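Local atomic coordinates of glutaredoxin 2 (Salmonella enterica subsp. enterica serovar Typhimurium, PDB entry 3IR4), a protein that binds glutathione and, as a glutaredoxin built like a glutathione S-transferase, probably catalyses glutathione-dependent thiol-disulfide exchange. Residues A[178-190]-A[204-218]. Sequence-based numbering, arbitrary orientation.
Sequences LFPLLRNLTLVAG and MAKQTQINLLSSMAI
Thr186 OG1 bridges the two segments: it accepts from Leu213 N at 2.8 Å and donates back to Arg183 O, lying in that carbonyl's plane. With chi1 at 66°, OG1 sits between the backbone N and carbonyl carbon of Thr186, which lets one hydroxyl join Arg183 and Thr186 to the tail at Leu213. In the conformer described, one of two deposited, the Arg183 side chain bends at chi2 (-95°) and puts NE 2.6 Å from Asn211 O, nearly in line with the C=O bond and close to the guanidinium plane. Ile210 CG2 and Leu213 CD2 cover opposite faces of this group, the latter 3.7 Å above its centre; this packing and the in-plane bond would limit its rotation. NH2 also forms a salt bridge with Asp10, linking the site to the thioredoxin-like domain. The Phe179 ring meets the last turn of helix 195-208, with CD1 3.6 Å from Met204 CB, while Ile210 CB lies at its edge. Beyond Thr186 the backbones pair directly: Ile218 N donates to Leu187 O (2.9 Å), and Ala189 N to Ile218 O (2.9 Å), from above the carbonyl plane. A water donates to both Ala189 O and Ile218 OXT. After the Schellman motif at Gln209, the tail thus runs alongside 183-189 in the same chain direction, packing along helix 173-185 and the following turn in the helical, GST-type C-terminal domain.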
ATOM      1  N   LEU A 178      -3.544   4.092  -6.260  1.00  4.31           N
ATOM      2  CA  LEU A 178      -4.826   3.468  -5.977  1.00  3.88           C
ATOM      3  C   LEU A 178      -4.731   2.031  -5.449  1.00  4.03           C
ATOM      4  O   LEU A 178      -5.404   1.661  -4.481  1.00  4.36           O
ATOM      5  CB  LEU A 178      -5.708   3.486  -7.248  1.00  4.87           C
ATOM      6  CG  LEU A 178      -7.048   2.797  -7.150  1.00  4.77           C
ATOM      7  CD1 LEU A 178      -7.938   3.445  -6.038  1.00  5.99           C
ATOM      8  CD2 LEU A 178      -7.744   2.806  -8.499  1.00  7.13           C
ATOM      9  N   PHE A 179      -3.944   1.190  -6.105  1.00  3.72           N
ATOM     10  CA  PHE A 179      -3.876  -0.198  -5.717  1.00  4.13           C
ATOM     11  C   PHE A 179      -3.558  -0.425  -4.219  1.00  3.46           C
ATOM     12  O   PHE A 179      -4.229  -1.234  -3.596  1.00  4.09           O
ATOM     13  CB  PHE A 179      -2.960  -1.029  -6.613  1.00  3.89           C
ATOM     14  CG  PHE A 179      -2.822  -2.444  -6.137  1.00  3.84           C
ATOM     15  CD1 PHE A 179      -3.898  -3.326  -6.220  1.00  5.22           C
ATOM     16  CD2 PHE A 179      -1.667  -2.861  -5.520  1.00  4.50           C
ATOM     17  CE1 PHE A 179      -3.802  -4.604  -5.767  1.00  5.14           C
ATOM     18  CE2 PHE A 179      -1.562  -4.169  -5.048  1.00  5.42           C
ATOM     19  CZ  PHE A 179      -2.638  -5.034  -5.157  1.00  5.38           C
ATOM     20  N   PRO A 180      -2.582   0.287  -3.645  1.00  3.76           N
ATOM     21  CA  PRO A 180      -2.279   0.021  -2.230  1.00  4.13           C
ATOM     22  C   PRO A 180      -3.477   0.241  -1.314  1.00  4.08           C
ATOM     23  O   PRO A 180      -3.651  -0.500  -0.327  1.00  4.34           O
ATOM     24  CB  PRO A 180      -1.141   0.981  -1.930  1.00  4.94           C
ATOM     25  CG  PRO A 180      -0.474   1.214  -3.270  1.00  5.44           C
ATOM     26  CD  PRO A 180      -1.610   1.222  -4.244  1.00  4.10           C
ATOM     27  N   LEU A 181      -4.258   1.281  -1.585  1.00  3.62           N
ATOM     28  CA  LEU A 181      -5.452   1.544  -0.800  1.00  4.41           C
ATOM     29  C   LEU A 181      -6.448   0.381  -0.912  1.00  4.32           C
ATOM     30  O   LEU A 181      -6.967  -0.120   0.084  1.00  4.60           O
ATOM     31  CB  LEU A 181      -6.076   2.866  -1.261  1.00  4.56           C
ATOM     32  CG  LEU A 181      -7.420   3.201  -0.646  1.00  6.59           C
ATOM     33  CD1 LEU A 181      -7.340   3.293   0.876  1.00  7.86           C
ATOM     34  CD2 LEU A 181      -7.939   4.495  -1.259  1.00  9.73           C
ATOM     35  N   LEU A 182      -6.703  -0.063  -2.139  1.00  3.96           N
ATOM     36  CA  LEU A 182      -7.629  -1.162  -2.344  1.00  3.86           C
ATOM     37  C   LEU A 182      -7.105  -2.446  -1.705  1.00  4.02           C
ATOM     38  O   LEU A 182      -7.868  -3.201  -1.106  1.00  4.43           O
ATOM     39  CB  LEU A 182      -7.952  -1.369  -3.823  1.00  4.35           C
ATOM     40  CG  LEU A 182      -8.516  -0.164  -4.577  1.00  5.16           C
ATOM     41  CD1 LEU A 182      -8.776  -0.535  -6.023  1.00  6.03           C
ATOM     42  CD2 LEU A 182      -9.788   0.366  -3.911  1.00  6.27           C
ATOM     43  N   ARG A 183      -5.819  -2.728  -1.899  0.50  4.11           N
ATOM     44  CA  ARG A 183      -5.201  -3.918  -1.323  0.50  4.56           C
ATOM     45  C   ARG A 183      -5.413  -3.951   0.188  0.50  4.29           C
ATOM     46  O   ARG A 183      -5.849  -4.944   0.766  0.50  4.68           O
ATOM     47  CB  ARG A 183      -3.716  -3.921  -1.697  0.50  4.96           C
ATOM     48  CG  ARG A 183      -2.900  -5.142  -1.288  0.50  5.68           C
ATOM     49  CD  ARG A 183      -2.165  -5.003   0.011  0.50  5.05           C
ATOM     50  NE  ARG A 183      -1.349  -6.200   0.235  0.50  7.34           N
ATOM     51  CZ  ARG A 183      -0.372  -6.296   1.130  0.50  9.17           C
ATOM     52  NH1 ARG A 183      -0.089  -5.289   1.948  0.50 10.17           N
ATOM     53  NH2 ARG A 183       0.319  -7.414   1.208  0.50 11.76           N
ATOM     54  N   ASN A 184      -5.129  -2.625   1.006  0.60  3.47           N
ATOM     55  CA  ASN A 184      -5.296  -2.602   2.436  0.60  4.11           C
ATOM     56  C   ASN A 184      -6.774  -2.691   2.843  0.60  4.09           C
ATOM     57  O   ASN A 184      -7.098  -3.221   3.902  0.60  4.18           O
ATOM     58  CB  ASN A 184      -4.515  -1.437   3.011  0.60  4.78           C
ATOM     59  CG  ASN A 184      -2.989  -1.676   2.949  0.60  4.36           C
ATOM     60  OD1 ASN A 184      -2.526  -2.817   2.780  0.60  4.48           O
ATOM     61  ND2 ASN A 184      -2.220  -0.609   3.090  0.60  4.67           N
ATOM     62  N   LEU A 185      -7.680  -2.221   1.979  1.00  3.47           N
ATOM     63  CA  LEU A 185      -9.107  -2.335   2.251  1.00  4.28           C
ATOM     64  C   LEU A 185      -9.597  -3.776   2.283  1.00  4.05           C
ATOM     65  O   LEU A 185     -10.619  -4.063   2.900  1.00  4.29           O
ATOM     66  CB  LEU A 185      -9.937  -1.490   1.305  1.00  4.87           C
ATOM     67  CG  LEU A 185      -9.975  -0.003   1.601  1.00  5.74           C
ATOM     68  CD1 LEU A 185     -10.620   0.763   0.440  1.00  7.84           C
ATOM     69  CD2 LEU A 185     -10.710   0.291   2.902  1.00  6.79           C
ATOM     70  N   THR A 186      -8.874  -4.705   1.673  1.00  3.87           N
ATOM     71  CA  THR A 186      -9.264  -6.108   1.736  1.00  4.17           C
ATOM     72  C   THR A 186      -9.126  -6.688   3.150  1.00  3.91           C
ATOM     73  O   THR A 186      -9.622  -7.776   3.418  1.00  4.84           O
ATOM     74  CB  THR A 186      -8.570  -7.004   0.703  1.00  4.24           C
ATOM     75  OG1 THR A 186      -7.166  -7.080   0.961  1.00  4.28           O
ATOM     76  CG2 THR A 186      -8.834  -6.544  -0.702  1.00  5.78           C
ATOM     77  N   LEU A 187      -8.451  -5.965   4.054  1.00  3.74           N
ATOM     78  CA  LEU A 187      -8.382  -6.388   5.452  1.00  4.10           C
ATOM     79  C   LEU A 187      -9.706  -6.101   6.184  1.00  4.41           C
ATOM     80  O   LEU A 187      -9.915  -6.591   7.295  1.00  4.66           O
ATOM     81  CB  LEU A 187      -7.247  -5.661   6.161  1.00  4.31           C
ATOM     82  CG  LEU A 187      -6.838  -6.161   7.556  1.00  4.85           C
ATOM     83  CD1 LEU A 187      -6.325  -7.564   7.467  1.00  7.10           C
ATOM     84  CD2 LEU A 187      -5.783  -5.222   8.122  1.00  5.88           C
ATOM     85  N   VAL A 188     -10.556  -5.271   5.602  1.00  4.27           N
ATOM     86  CA  VAL A 188     -11.793  -4.852   6.241  1.00  4.02           C
ATOM     87  C   VAL A 188     -12.957  -5.753   5.830  1.00  4.57           C
ATOM     88  O   VAL A 188     -13.532  -5.597   4.752  1.00  5.23           O
ATOM     89  CB  VAL A 188     -12.148  -3.372   5.895  1.00  4.72           C
ATOM     90  CG1 VAL A 188     -13.360  -2.926   6.676  1.00  5.90           C
ATOM     91  CG2 VAL A 188     -10.949  -2.462   6.169  1.00  5.36           C
ATOM     92  N   ALA A 189     -13.317  -6.692   6.709  1.00  4.82           N
ATOM     93  CA  ALA A 189     -14.493  -7.525   6.488  1.00  5.73           C
ATOM     94  C   ALA A 189     -15.731  -6.630   6.453  1.00  5.06           C
ATOM     95  O   ALA A 189     -15.873  -5.737   7.275  1.00  7.27           O
ATOM     96  CB  ALA A 189     -14.625  -8.572   7.612  1.00  6.39           C
ATOM     97  N   GLY A 190     -16.603  -6.853   5.486  1.00  4.66           N
ATOM     98  CA  GLY A 190     -17.900  -6.221   5.403  1.00  5.47           C
ATOM     99  C   GLY A 190     -18.131  -5.300   4.224  1.00  4.89           C
ATOM    100  O   GLY A 190     -19.260  -4.915   3.946  1.00  5.53           O
HETATM  101  N   MSE A 204      -4.782  -6.506 -10.473  1.00  3.81           N
HETATM  102  CA  MSE A 204      -3.571  -5.814 -10.087  1.00  3.96           C
HETATM  103  C   MSE A 204      -2.792  -6.596  -9.023  1.00  3.77           C
HETATM  104  O   MSE A 204      -1.564  -6.592  -9.066  1.00  4.68           O
HETATM  105  CB  MSE A 204      -3.872  -4.405  -9.614  1.00  4.36           C
HETATM  106  CG  MSE A 204      -4.355  -3.503 -10.710  1.00  6.07           C
HETATM  107 SE   MSE A 204      -3.201  -3.256 -12.219  1.00 10.34          SE
HETATM  108  CE  MSE A 204      -1.723  -2.802 -11.313  1.00  6.92           C
ATOM    109  N   ALA A 205      -3.463  -7.272  -8.094  1.00  4.41           N
ATOM    110  CA  ALA A 205      -2.750  -8.098  -7.130  1.00  4.85           C
ATOM    111  C   ALA A 205      -1.961  -9.193  -7.878  1.00  4.79           C
ATOM    112  O   ALA A 205      -0.789  -9.450  -7.569  1.00  5.44           O
ATOM    113  CB  ALA A 205      -3.698  -8.688  -6.145  1.00  5.59           C
ATOM    114  N   LYS A 206      -2.581  -9.833  -8.868  0.70  4.45           N
ATOM    115  CA  LYS A 206      -1.918 -10.865  -9.646  0.70  5.31           C
ATOM    116  C   LYS A 206      -0.721 -10.326 -10.404  0.70  5.29           C
ATOM    117  O   LYS A 206       0.381 -10.855 -10.285  0.70  5.93           O
ATOM    118  CB  LYS A 206      -2.913 -11.536 -10.588  0.70  6.42           C
ATOM    119  CG  LYS A 206      -3.880 -12.465  -9.849  0.70  9.10           C
ATOM    120  CD  LYS A 206      -4.924 -13.124 -10.739  0.70 13.40           C
ATOM    121  CE  LYS A 206      -5.916 -13.976  -9.931  0.70 17.47           C
ATOM    122  NZ  LYS A 206      -6.786 -14.825 -10.795  0.70 22.93           N
ATOM    123  N   GLN A 207      -0.932  -9.239 -11.138  1.00  4.72           N
ATOM    124  CA  GLN A 207       0.135  -8.709 -11.991  1.00  5.17           C
ATOM    125  C   GLN A 207       1.279  -8.101 -11.205  1.00  4.71           C
ATOM    126  O   GLN A 207       2.429  -8.134 -11.652  1.00  6.30           O
ATOM    127  CB  GLN A 207      -0.430  -7.730 -12.993  1.00  5.78           C
ATOM    128  CG  GLN A 207      -1.370  -8.343 -14.033  1.00  7.35           C
ATOM    129  CD  GLN A 207      -1.661  -7.390 -15.159  1.00  8.97           C
ATOM    130  OE1 GLN A 207      -2.170  -6.278 -14.939  1.00 10.08           O
ATOM    131  NE2 GLN A 207      -1.317  -7.798 -16.364  1.00 13.56           N
ATOM    132  N   THR A 208       0.981  -7.516 -10.035  1.00  5.01           N
ATOM    133  CA  THR A 208       2.018  -6.919  -9.181  1.00  5.03           C
ATOM    134  C   THR A 208       2.700  -7.926  -8.266  1.00  4.62           C
ATOM    135  O   THR A 208       3.698  -7.594  -7.658  1.00  4.69           O
ATOM    136  CB  THR A 208       1.486  -5.781  -8.299  1.00  4.86           C
ATOM    137  OG1 THR A 208       0.547  -6.312  -7.355  1.00  4.54           O
ATOM    138  CG2 THR A 208       0.921  -4.615  -9.106  1.00  6.62           C
ATOM    139  N   GLN A 209       2.199  -9.168  -8.175  0.70  5.08           N
ATOM    140  CA  GLN A 209       2.783 -10.166  -7.243  0.70  6.00           C
ATOM    141  C   GLN A 209       2.666  -9.696  -5.800  0.70  6.15           C
ATOM    142  O   GLN A 209       3.587  -9.895  -4.998  0.70  7.71           O
ATOM    143  CB  GLN A 209       4.247 -10.500  -7.572  0.70  6.57           C
ATOM    144  CG  GLN A 209       4.466 -11.137  -8.919  0.70  9.16           C
ATOM    145  CD  GLN A 209       4.052 -12.592  -9.013  0.70 10.44           C
ATOM    146  OE1 GLN A 209       3.465 -13.160  -8.099  0.70 14.67           O
ATOM    147  NE2 GLN A 209       4.354 -13.202 -10.137  0.70 15.76           N
ATOM    148  N   ILE A 210       1.564  -9.040  -5.477  1.00  5.66           N
ATOM    149  CA  ILE A 210       1.322  -8.558  -4.107  1.00  5.61           C
ATOM    150  C   ILE A 210       0.000  -9.137  -3.657  1.00  5.45           C
ATOM    151  O   ILE A 210      -1.006  -9.010  -4.335  1.00  7.22           O
ATOM    152  CB  ILE A 210       1.309  -7.016  -4.042  1.00  5.23           C
ATOM    153  CG1 ILE A 210       2.645  -6.433  -4.490  1.00  5.04           C
ATOM    154  CG2 ILE A 210       0.903  -6.553  -2.643  1.00  6.58           C
ATOM    155  CD1 ILE A 210       2.634  -4.948  -4.809  1.00  6.29           C
ATOM    156  N   ASN A 211       0.012  -9.778  -2.499  1.00  7.12           N
ATOM    157  CA  ASN A 211      -1.169 -10.445  -1.977  1.00  7.18           C
ATOM    158  C   ASN A 211      -2.248  -9.532  -1.494  1.00  6.16           C
ATOM    159  O   ASN A 211      -1.992  -8.490  -0.929  1.00  7.51           O
ATOM    160  CB  ASN A 211      -0.744 -11.351  -0.796  1.00  8.36           C
ATOM    161  CG  ASN A 211      -0.291 -10.557   0.468  1.00  9.57           C
ATOM    162  OD1 ASN A 211       0.536  -9.614   0.403  1.00 11.22           O
ATOM    163  ND2 ASN A 211      -0.770 -10.974   1.601  1.00 10.08           N
ATOM    164  N   LEU A 212      -3.488  -9.963  -1.690  1.00  5.45           N
ATOM    165  CA  LEU A 212      -4.616  -9.331  -1.019  1.00  5.00           C
ATOM    166  C   LEU A 212      -4.688  -9.928   0.396  1.00  5.99           C
ATOM    167  O   LEU A 212      -4.082 -10.962   0.693  1.00  6.81           O
ATOM    168  CB  LEU A 212      -5.902  -9.553  -1.768  1.00  5.11           C
ATOM    169  CG  LEU A 212      -5.902  -8.983  -3.184  1.00  5.96           C
ATOM    170  CD1 LEU A 212      -7.217  -9.304  -3.859  1.00  9.02           C
ATOM    171  CD2 LEU A 212      -5.644  -7.496  -3.201  1.00  6.20           C
ATOM    172  N   LEU A 213      -5.453  -9.273   1.252  1.00  6.03           N
ATOM    173  CA  LEU A 213      -5.502  -9.593   2.695  1.00  5.82           C
ATOM    174  C   LEU A 213      -6.810 -10.201   3.155  1.00  5.66           C
ATOM    175  O   LEU A 213      -7.047 -10.346   4.347  1.00  6.30           O
ATOM    176  CB  LEU A 213      -5.250  -8.311   3.478  1.00  6.58           C
ATOM    177  CG  LEU A 213      -3.990  -7.516   3.095  1.00  7.22           C
ATOM    178  CD1 LEU A 213      -3.938  -6.196   3.853  1.00  8.18           C
ATOM    179  CD2 LEU A 213      -2.711  -8.328   3.277  1.00  8.87           C
ATOM    180  N   SER A 214      -7.628 -10.597   2.186  0.70  6.19           N
ATOM    181  CA  SER A 214      -8.959 -11.107   2.408  0.70  7.81           C
ATOM    182  C   SER A 214      -8.986 -12.307   3.332  0.70  7.58           C
ATOM    183  O   SER A 214      -9.897 -12.470   4.126  0.70  7.98           O
ATOM    184  CB  SER A 214      -9.553 -11.464   1.043  0.70  9.66           C
ATOM    185  OG  SER A 214      -9.286 -10.442   0.079  0.70 12.28           O
ATOM    186  N   SER A 215      -7.983 -13.162   3.238  1.00  7.43           N
ATOM    187  CA  SER A 215      -7.949 -14.367   4.071  1.00  8.96           C
ATOM    188  C   SER A 215      -7.847 -14.039   5.560  1.00  9.91           C
ATOM    189  O   SER A 215      -8.148 -14.908   6.387  1.00 12.51           O
ATOM    190  CB  SER A 215      -6.841 -15.325   3.667  1.00 10.17           C
ATOM    191  OG  SER A 215      -5.568 -14.792   3.942  1.00 13.03           O
HETATM  192  N   MSE A 216      -7.405 -12.832   5.921  1.00  7.90           N
HETATM  193  CA  MSE A 216      -7.378 -12.464   7.326  1.00  8.20           C
HETATM  194  C   MSE A 216      -8.244 -11.226   7.604  1.00  6.21           C
HETATM  195  O   MSE A 216      -8.073 -10.512   8.586  1.00  6.68           O
HETATM  196  CB  MSE A 216      -5.972 -12.293   7.825  1.00  9.28           C
HETATM  197  CG  MSE A 216      -5.213 -11.150   7.260  1.00  8.48           C
HETATM  198 SE   MSE A 216      -3.434 -11.002   8.084  1.00 12.43          SE
HETATM  199  CE  MSE A 216      -2.746  -9.715   6.898  1.00 11.97           C
ATOM    200  N   ALA A 217      -9.269 -11.015   6.787  1.00  6.35           N
ATOM    201  CA  ALA A 217     -10.138  -9.856   6.969  1.00  5.61           C
ATOM    202  C   ALA A 217     -10.849  -9.947   8.308  1.00  6.26           C
ATOM    203  O   ALA A 217     -11.317 -11.018   8.719  1.00  7.07           O
ATOM    204  CB  ALA A 217     -11.145  -9.794   5.856  1.00  7.04           C
ATOM    205  N   ILE A 218     -10.982  -8.787   8.932  1.00  5.65           N
ATOM    206  CA  ILE A 218     -11.617  -8.648  10.245  1.00  6.20           C
ATOM    207  C   ILE A 218     -12.442  -7.364  10.314  1.00  7.00           C
ATOM    208  O   ILE A 218     -12.295  -6.490   9.452  1.00  7.62           O
ATOM    209  CB  ILE A 218     -10.567  -8.624  11.385  1.00  6.64           C
ATOM    210  CG1 ILE A 218      -9.441  -7.625  11.102  1.00  6.39           C
ATOM    211  CG2 ILE A 218      -9.986 -10.030  11.609  1.00  7.21           C
ATOM    212  CD1 ILE A 218      -8.551  -7.360  12.320  1.00  7.17           C
ATOM    213  OXT ILE A 218     -13.272  -7.223  11.227  1.00  8.48           O
TER
HETATM  214  O   HOH W   1     -15.141  -5.456  10.074  1.00 10.58           O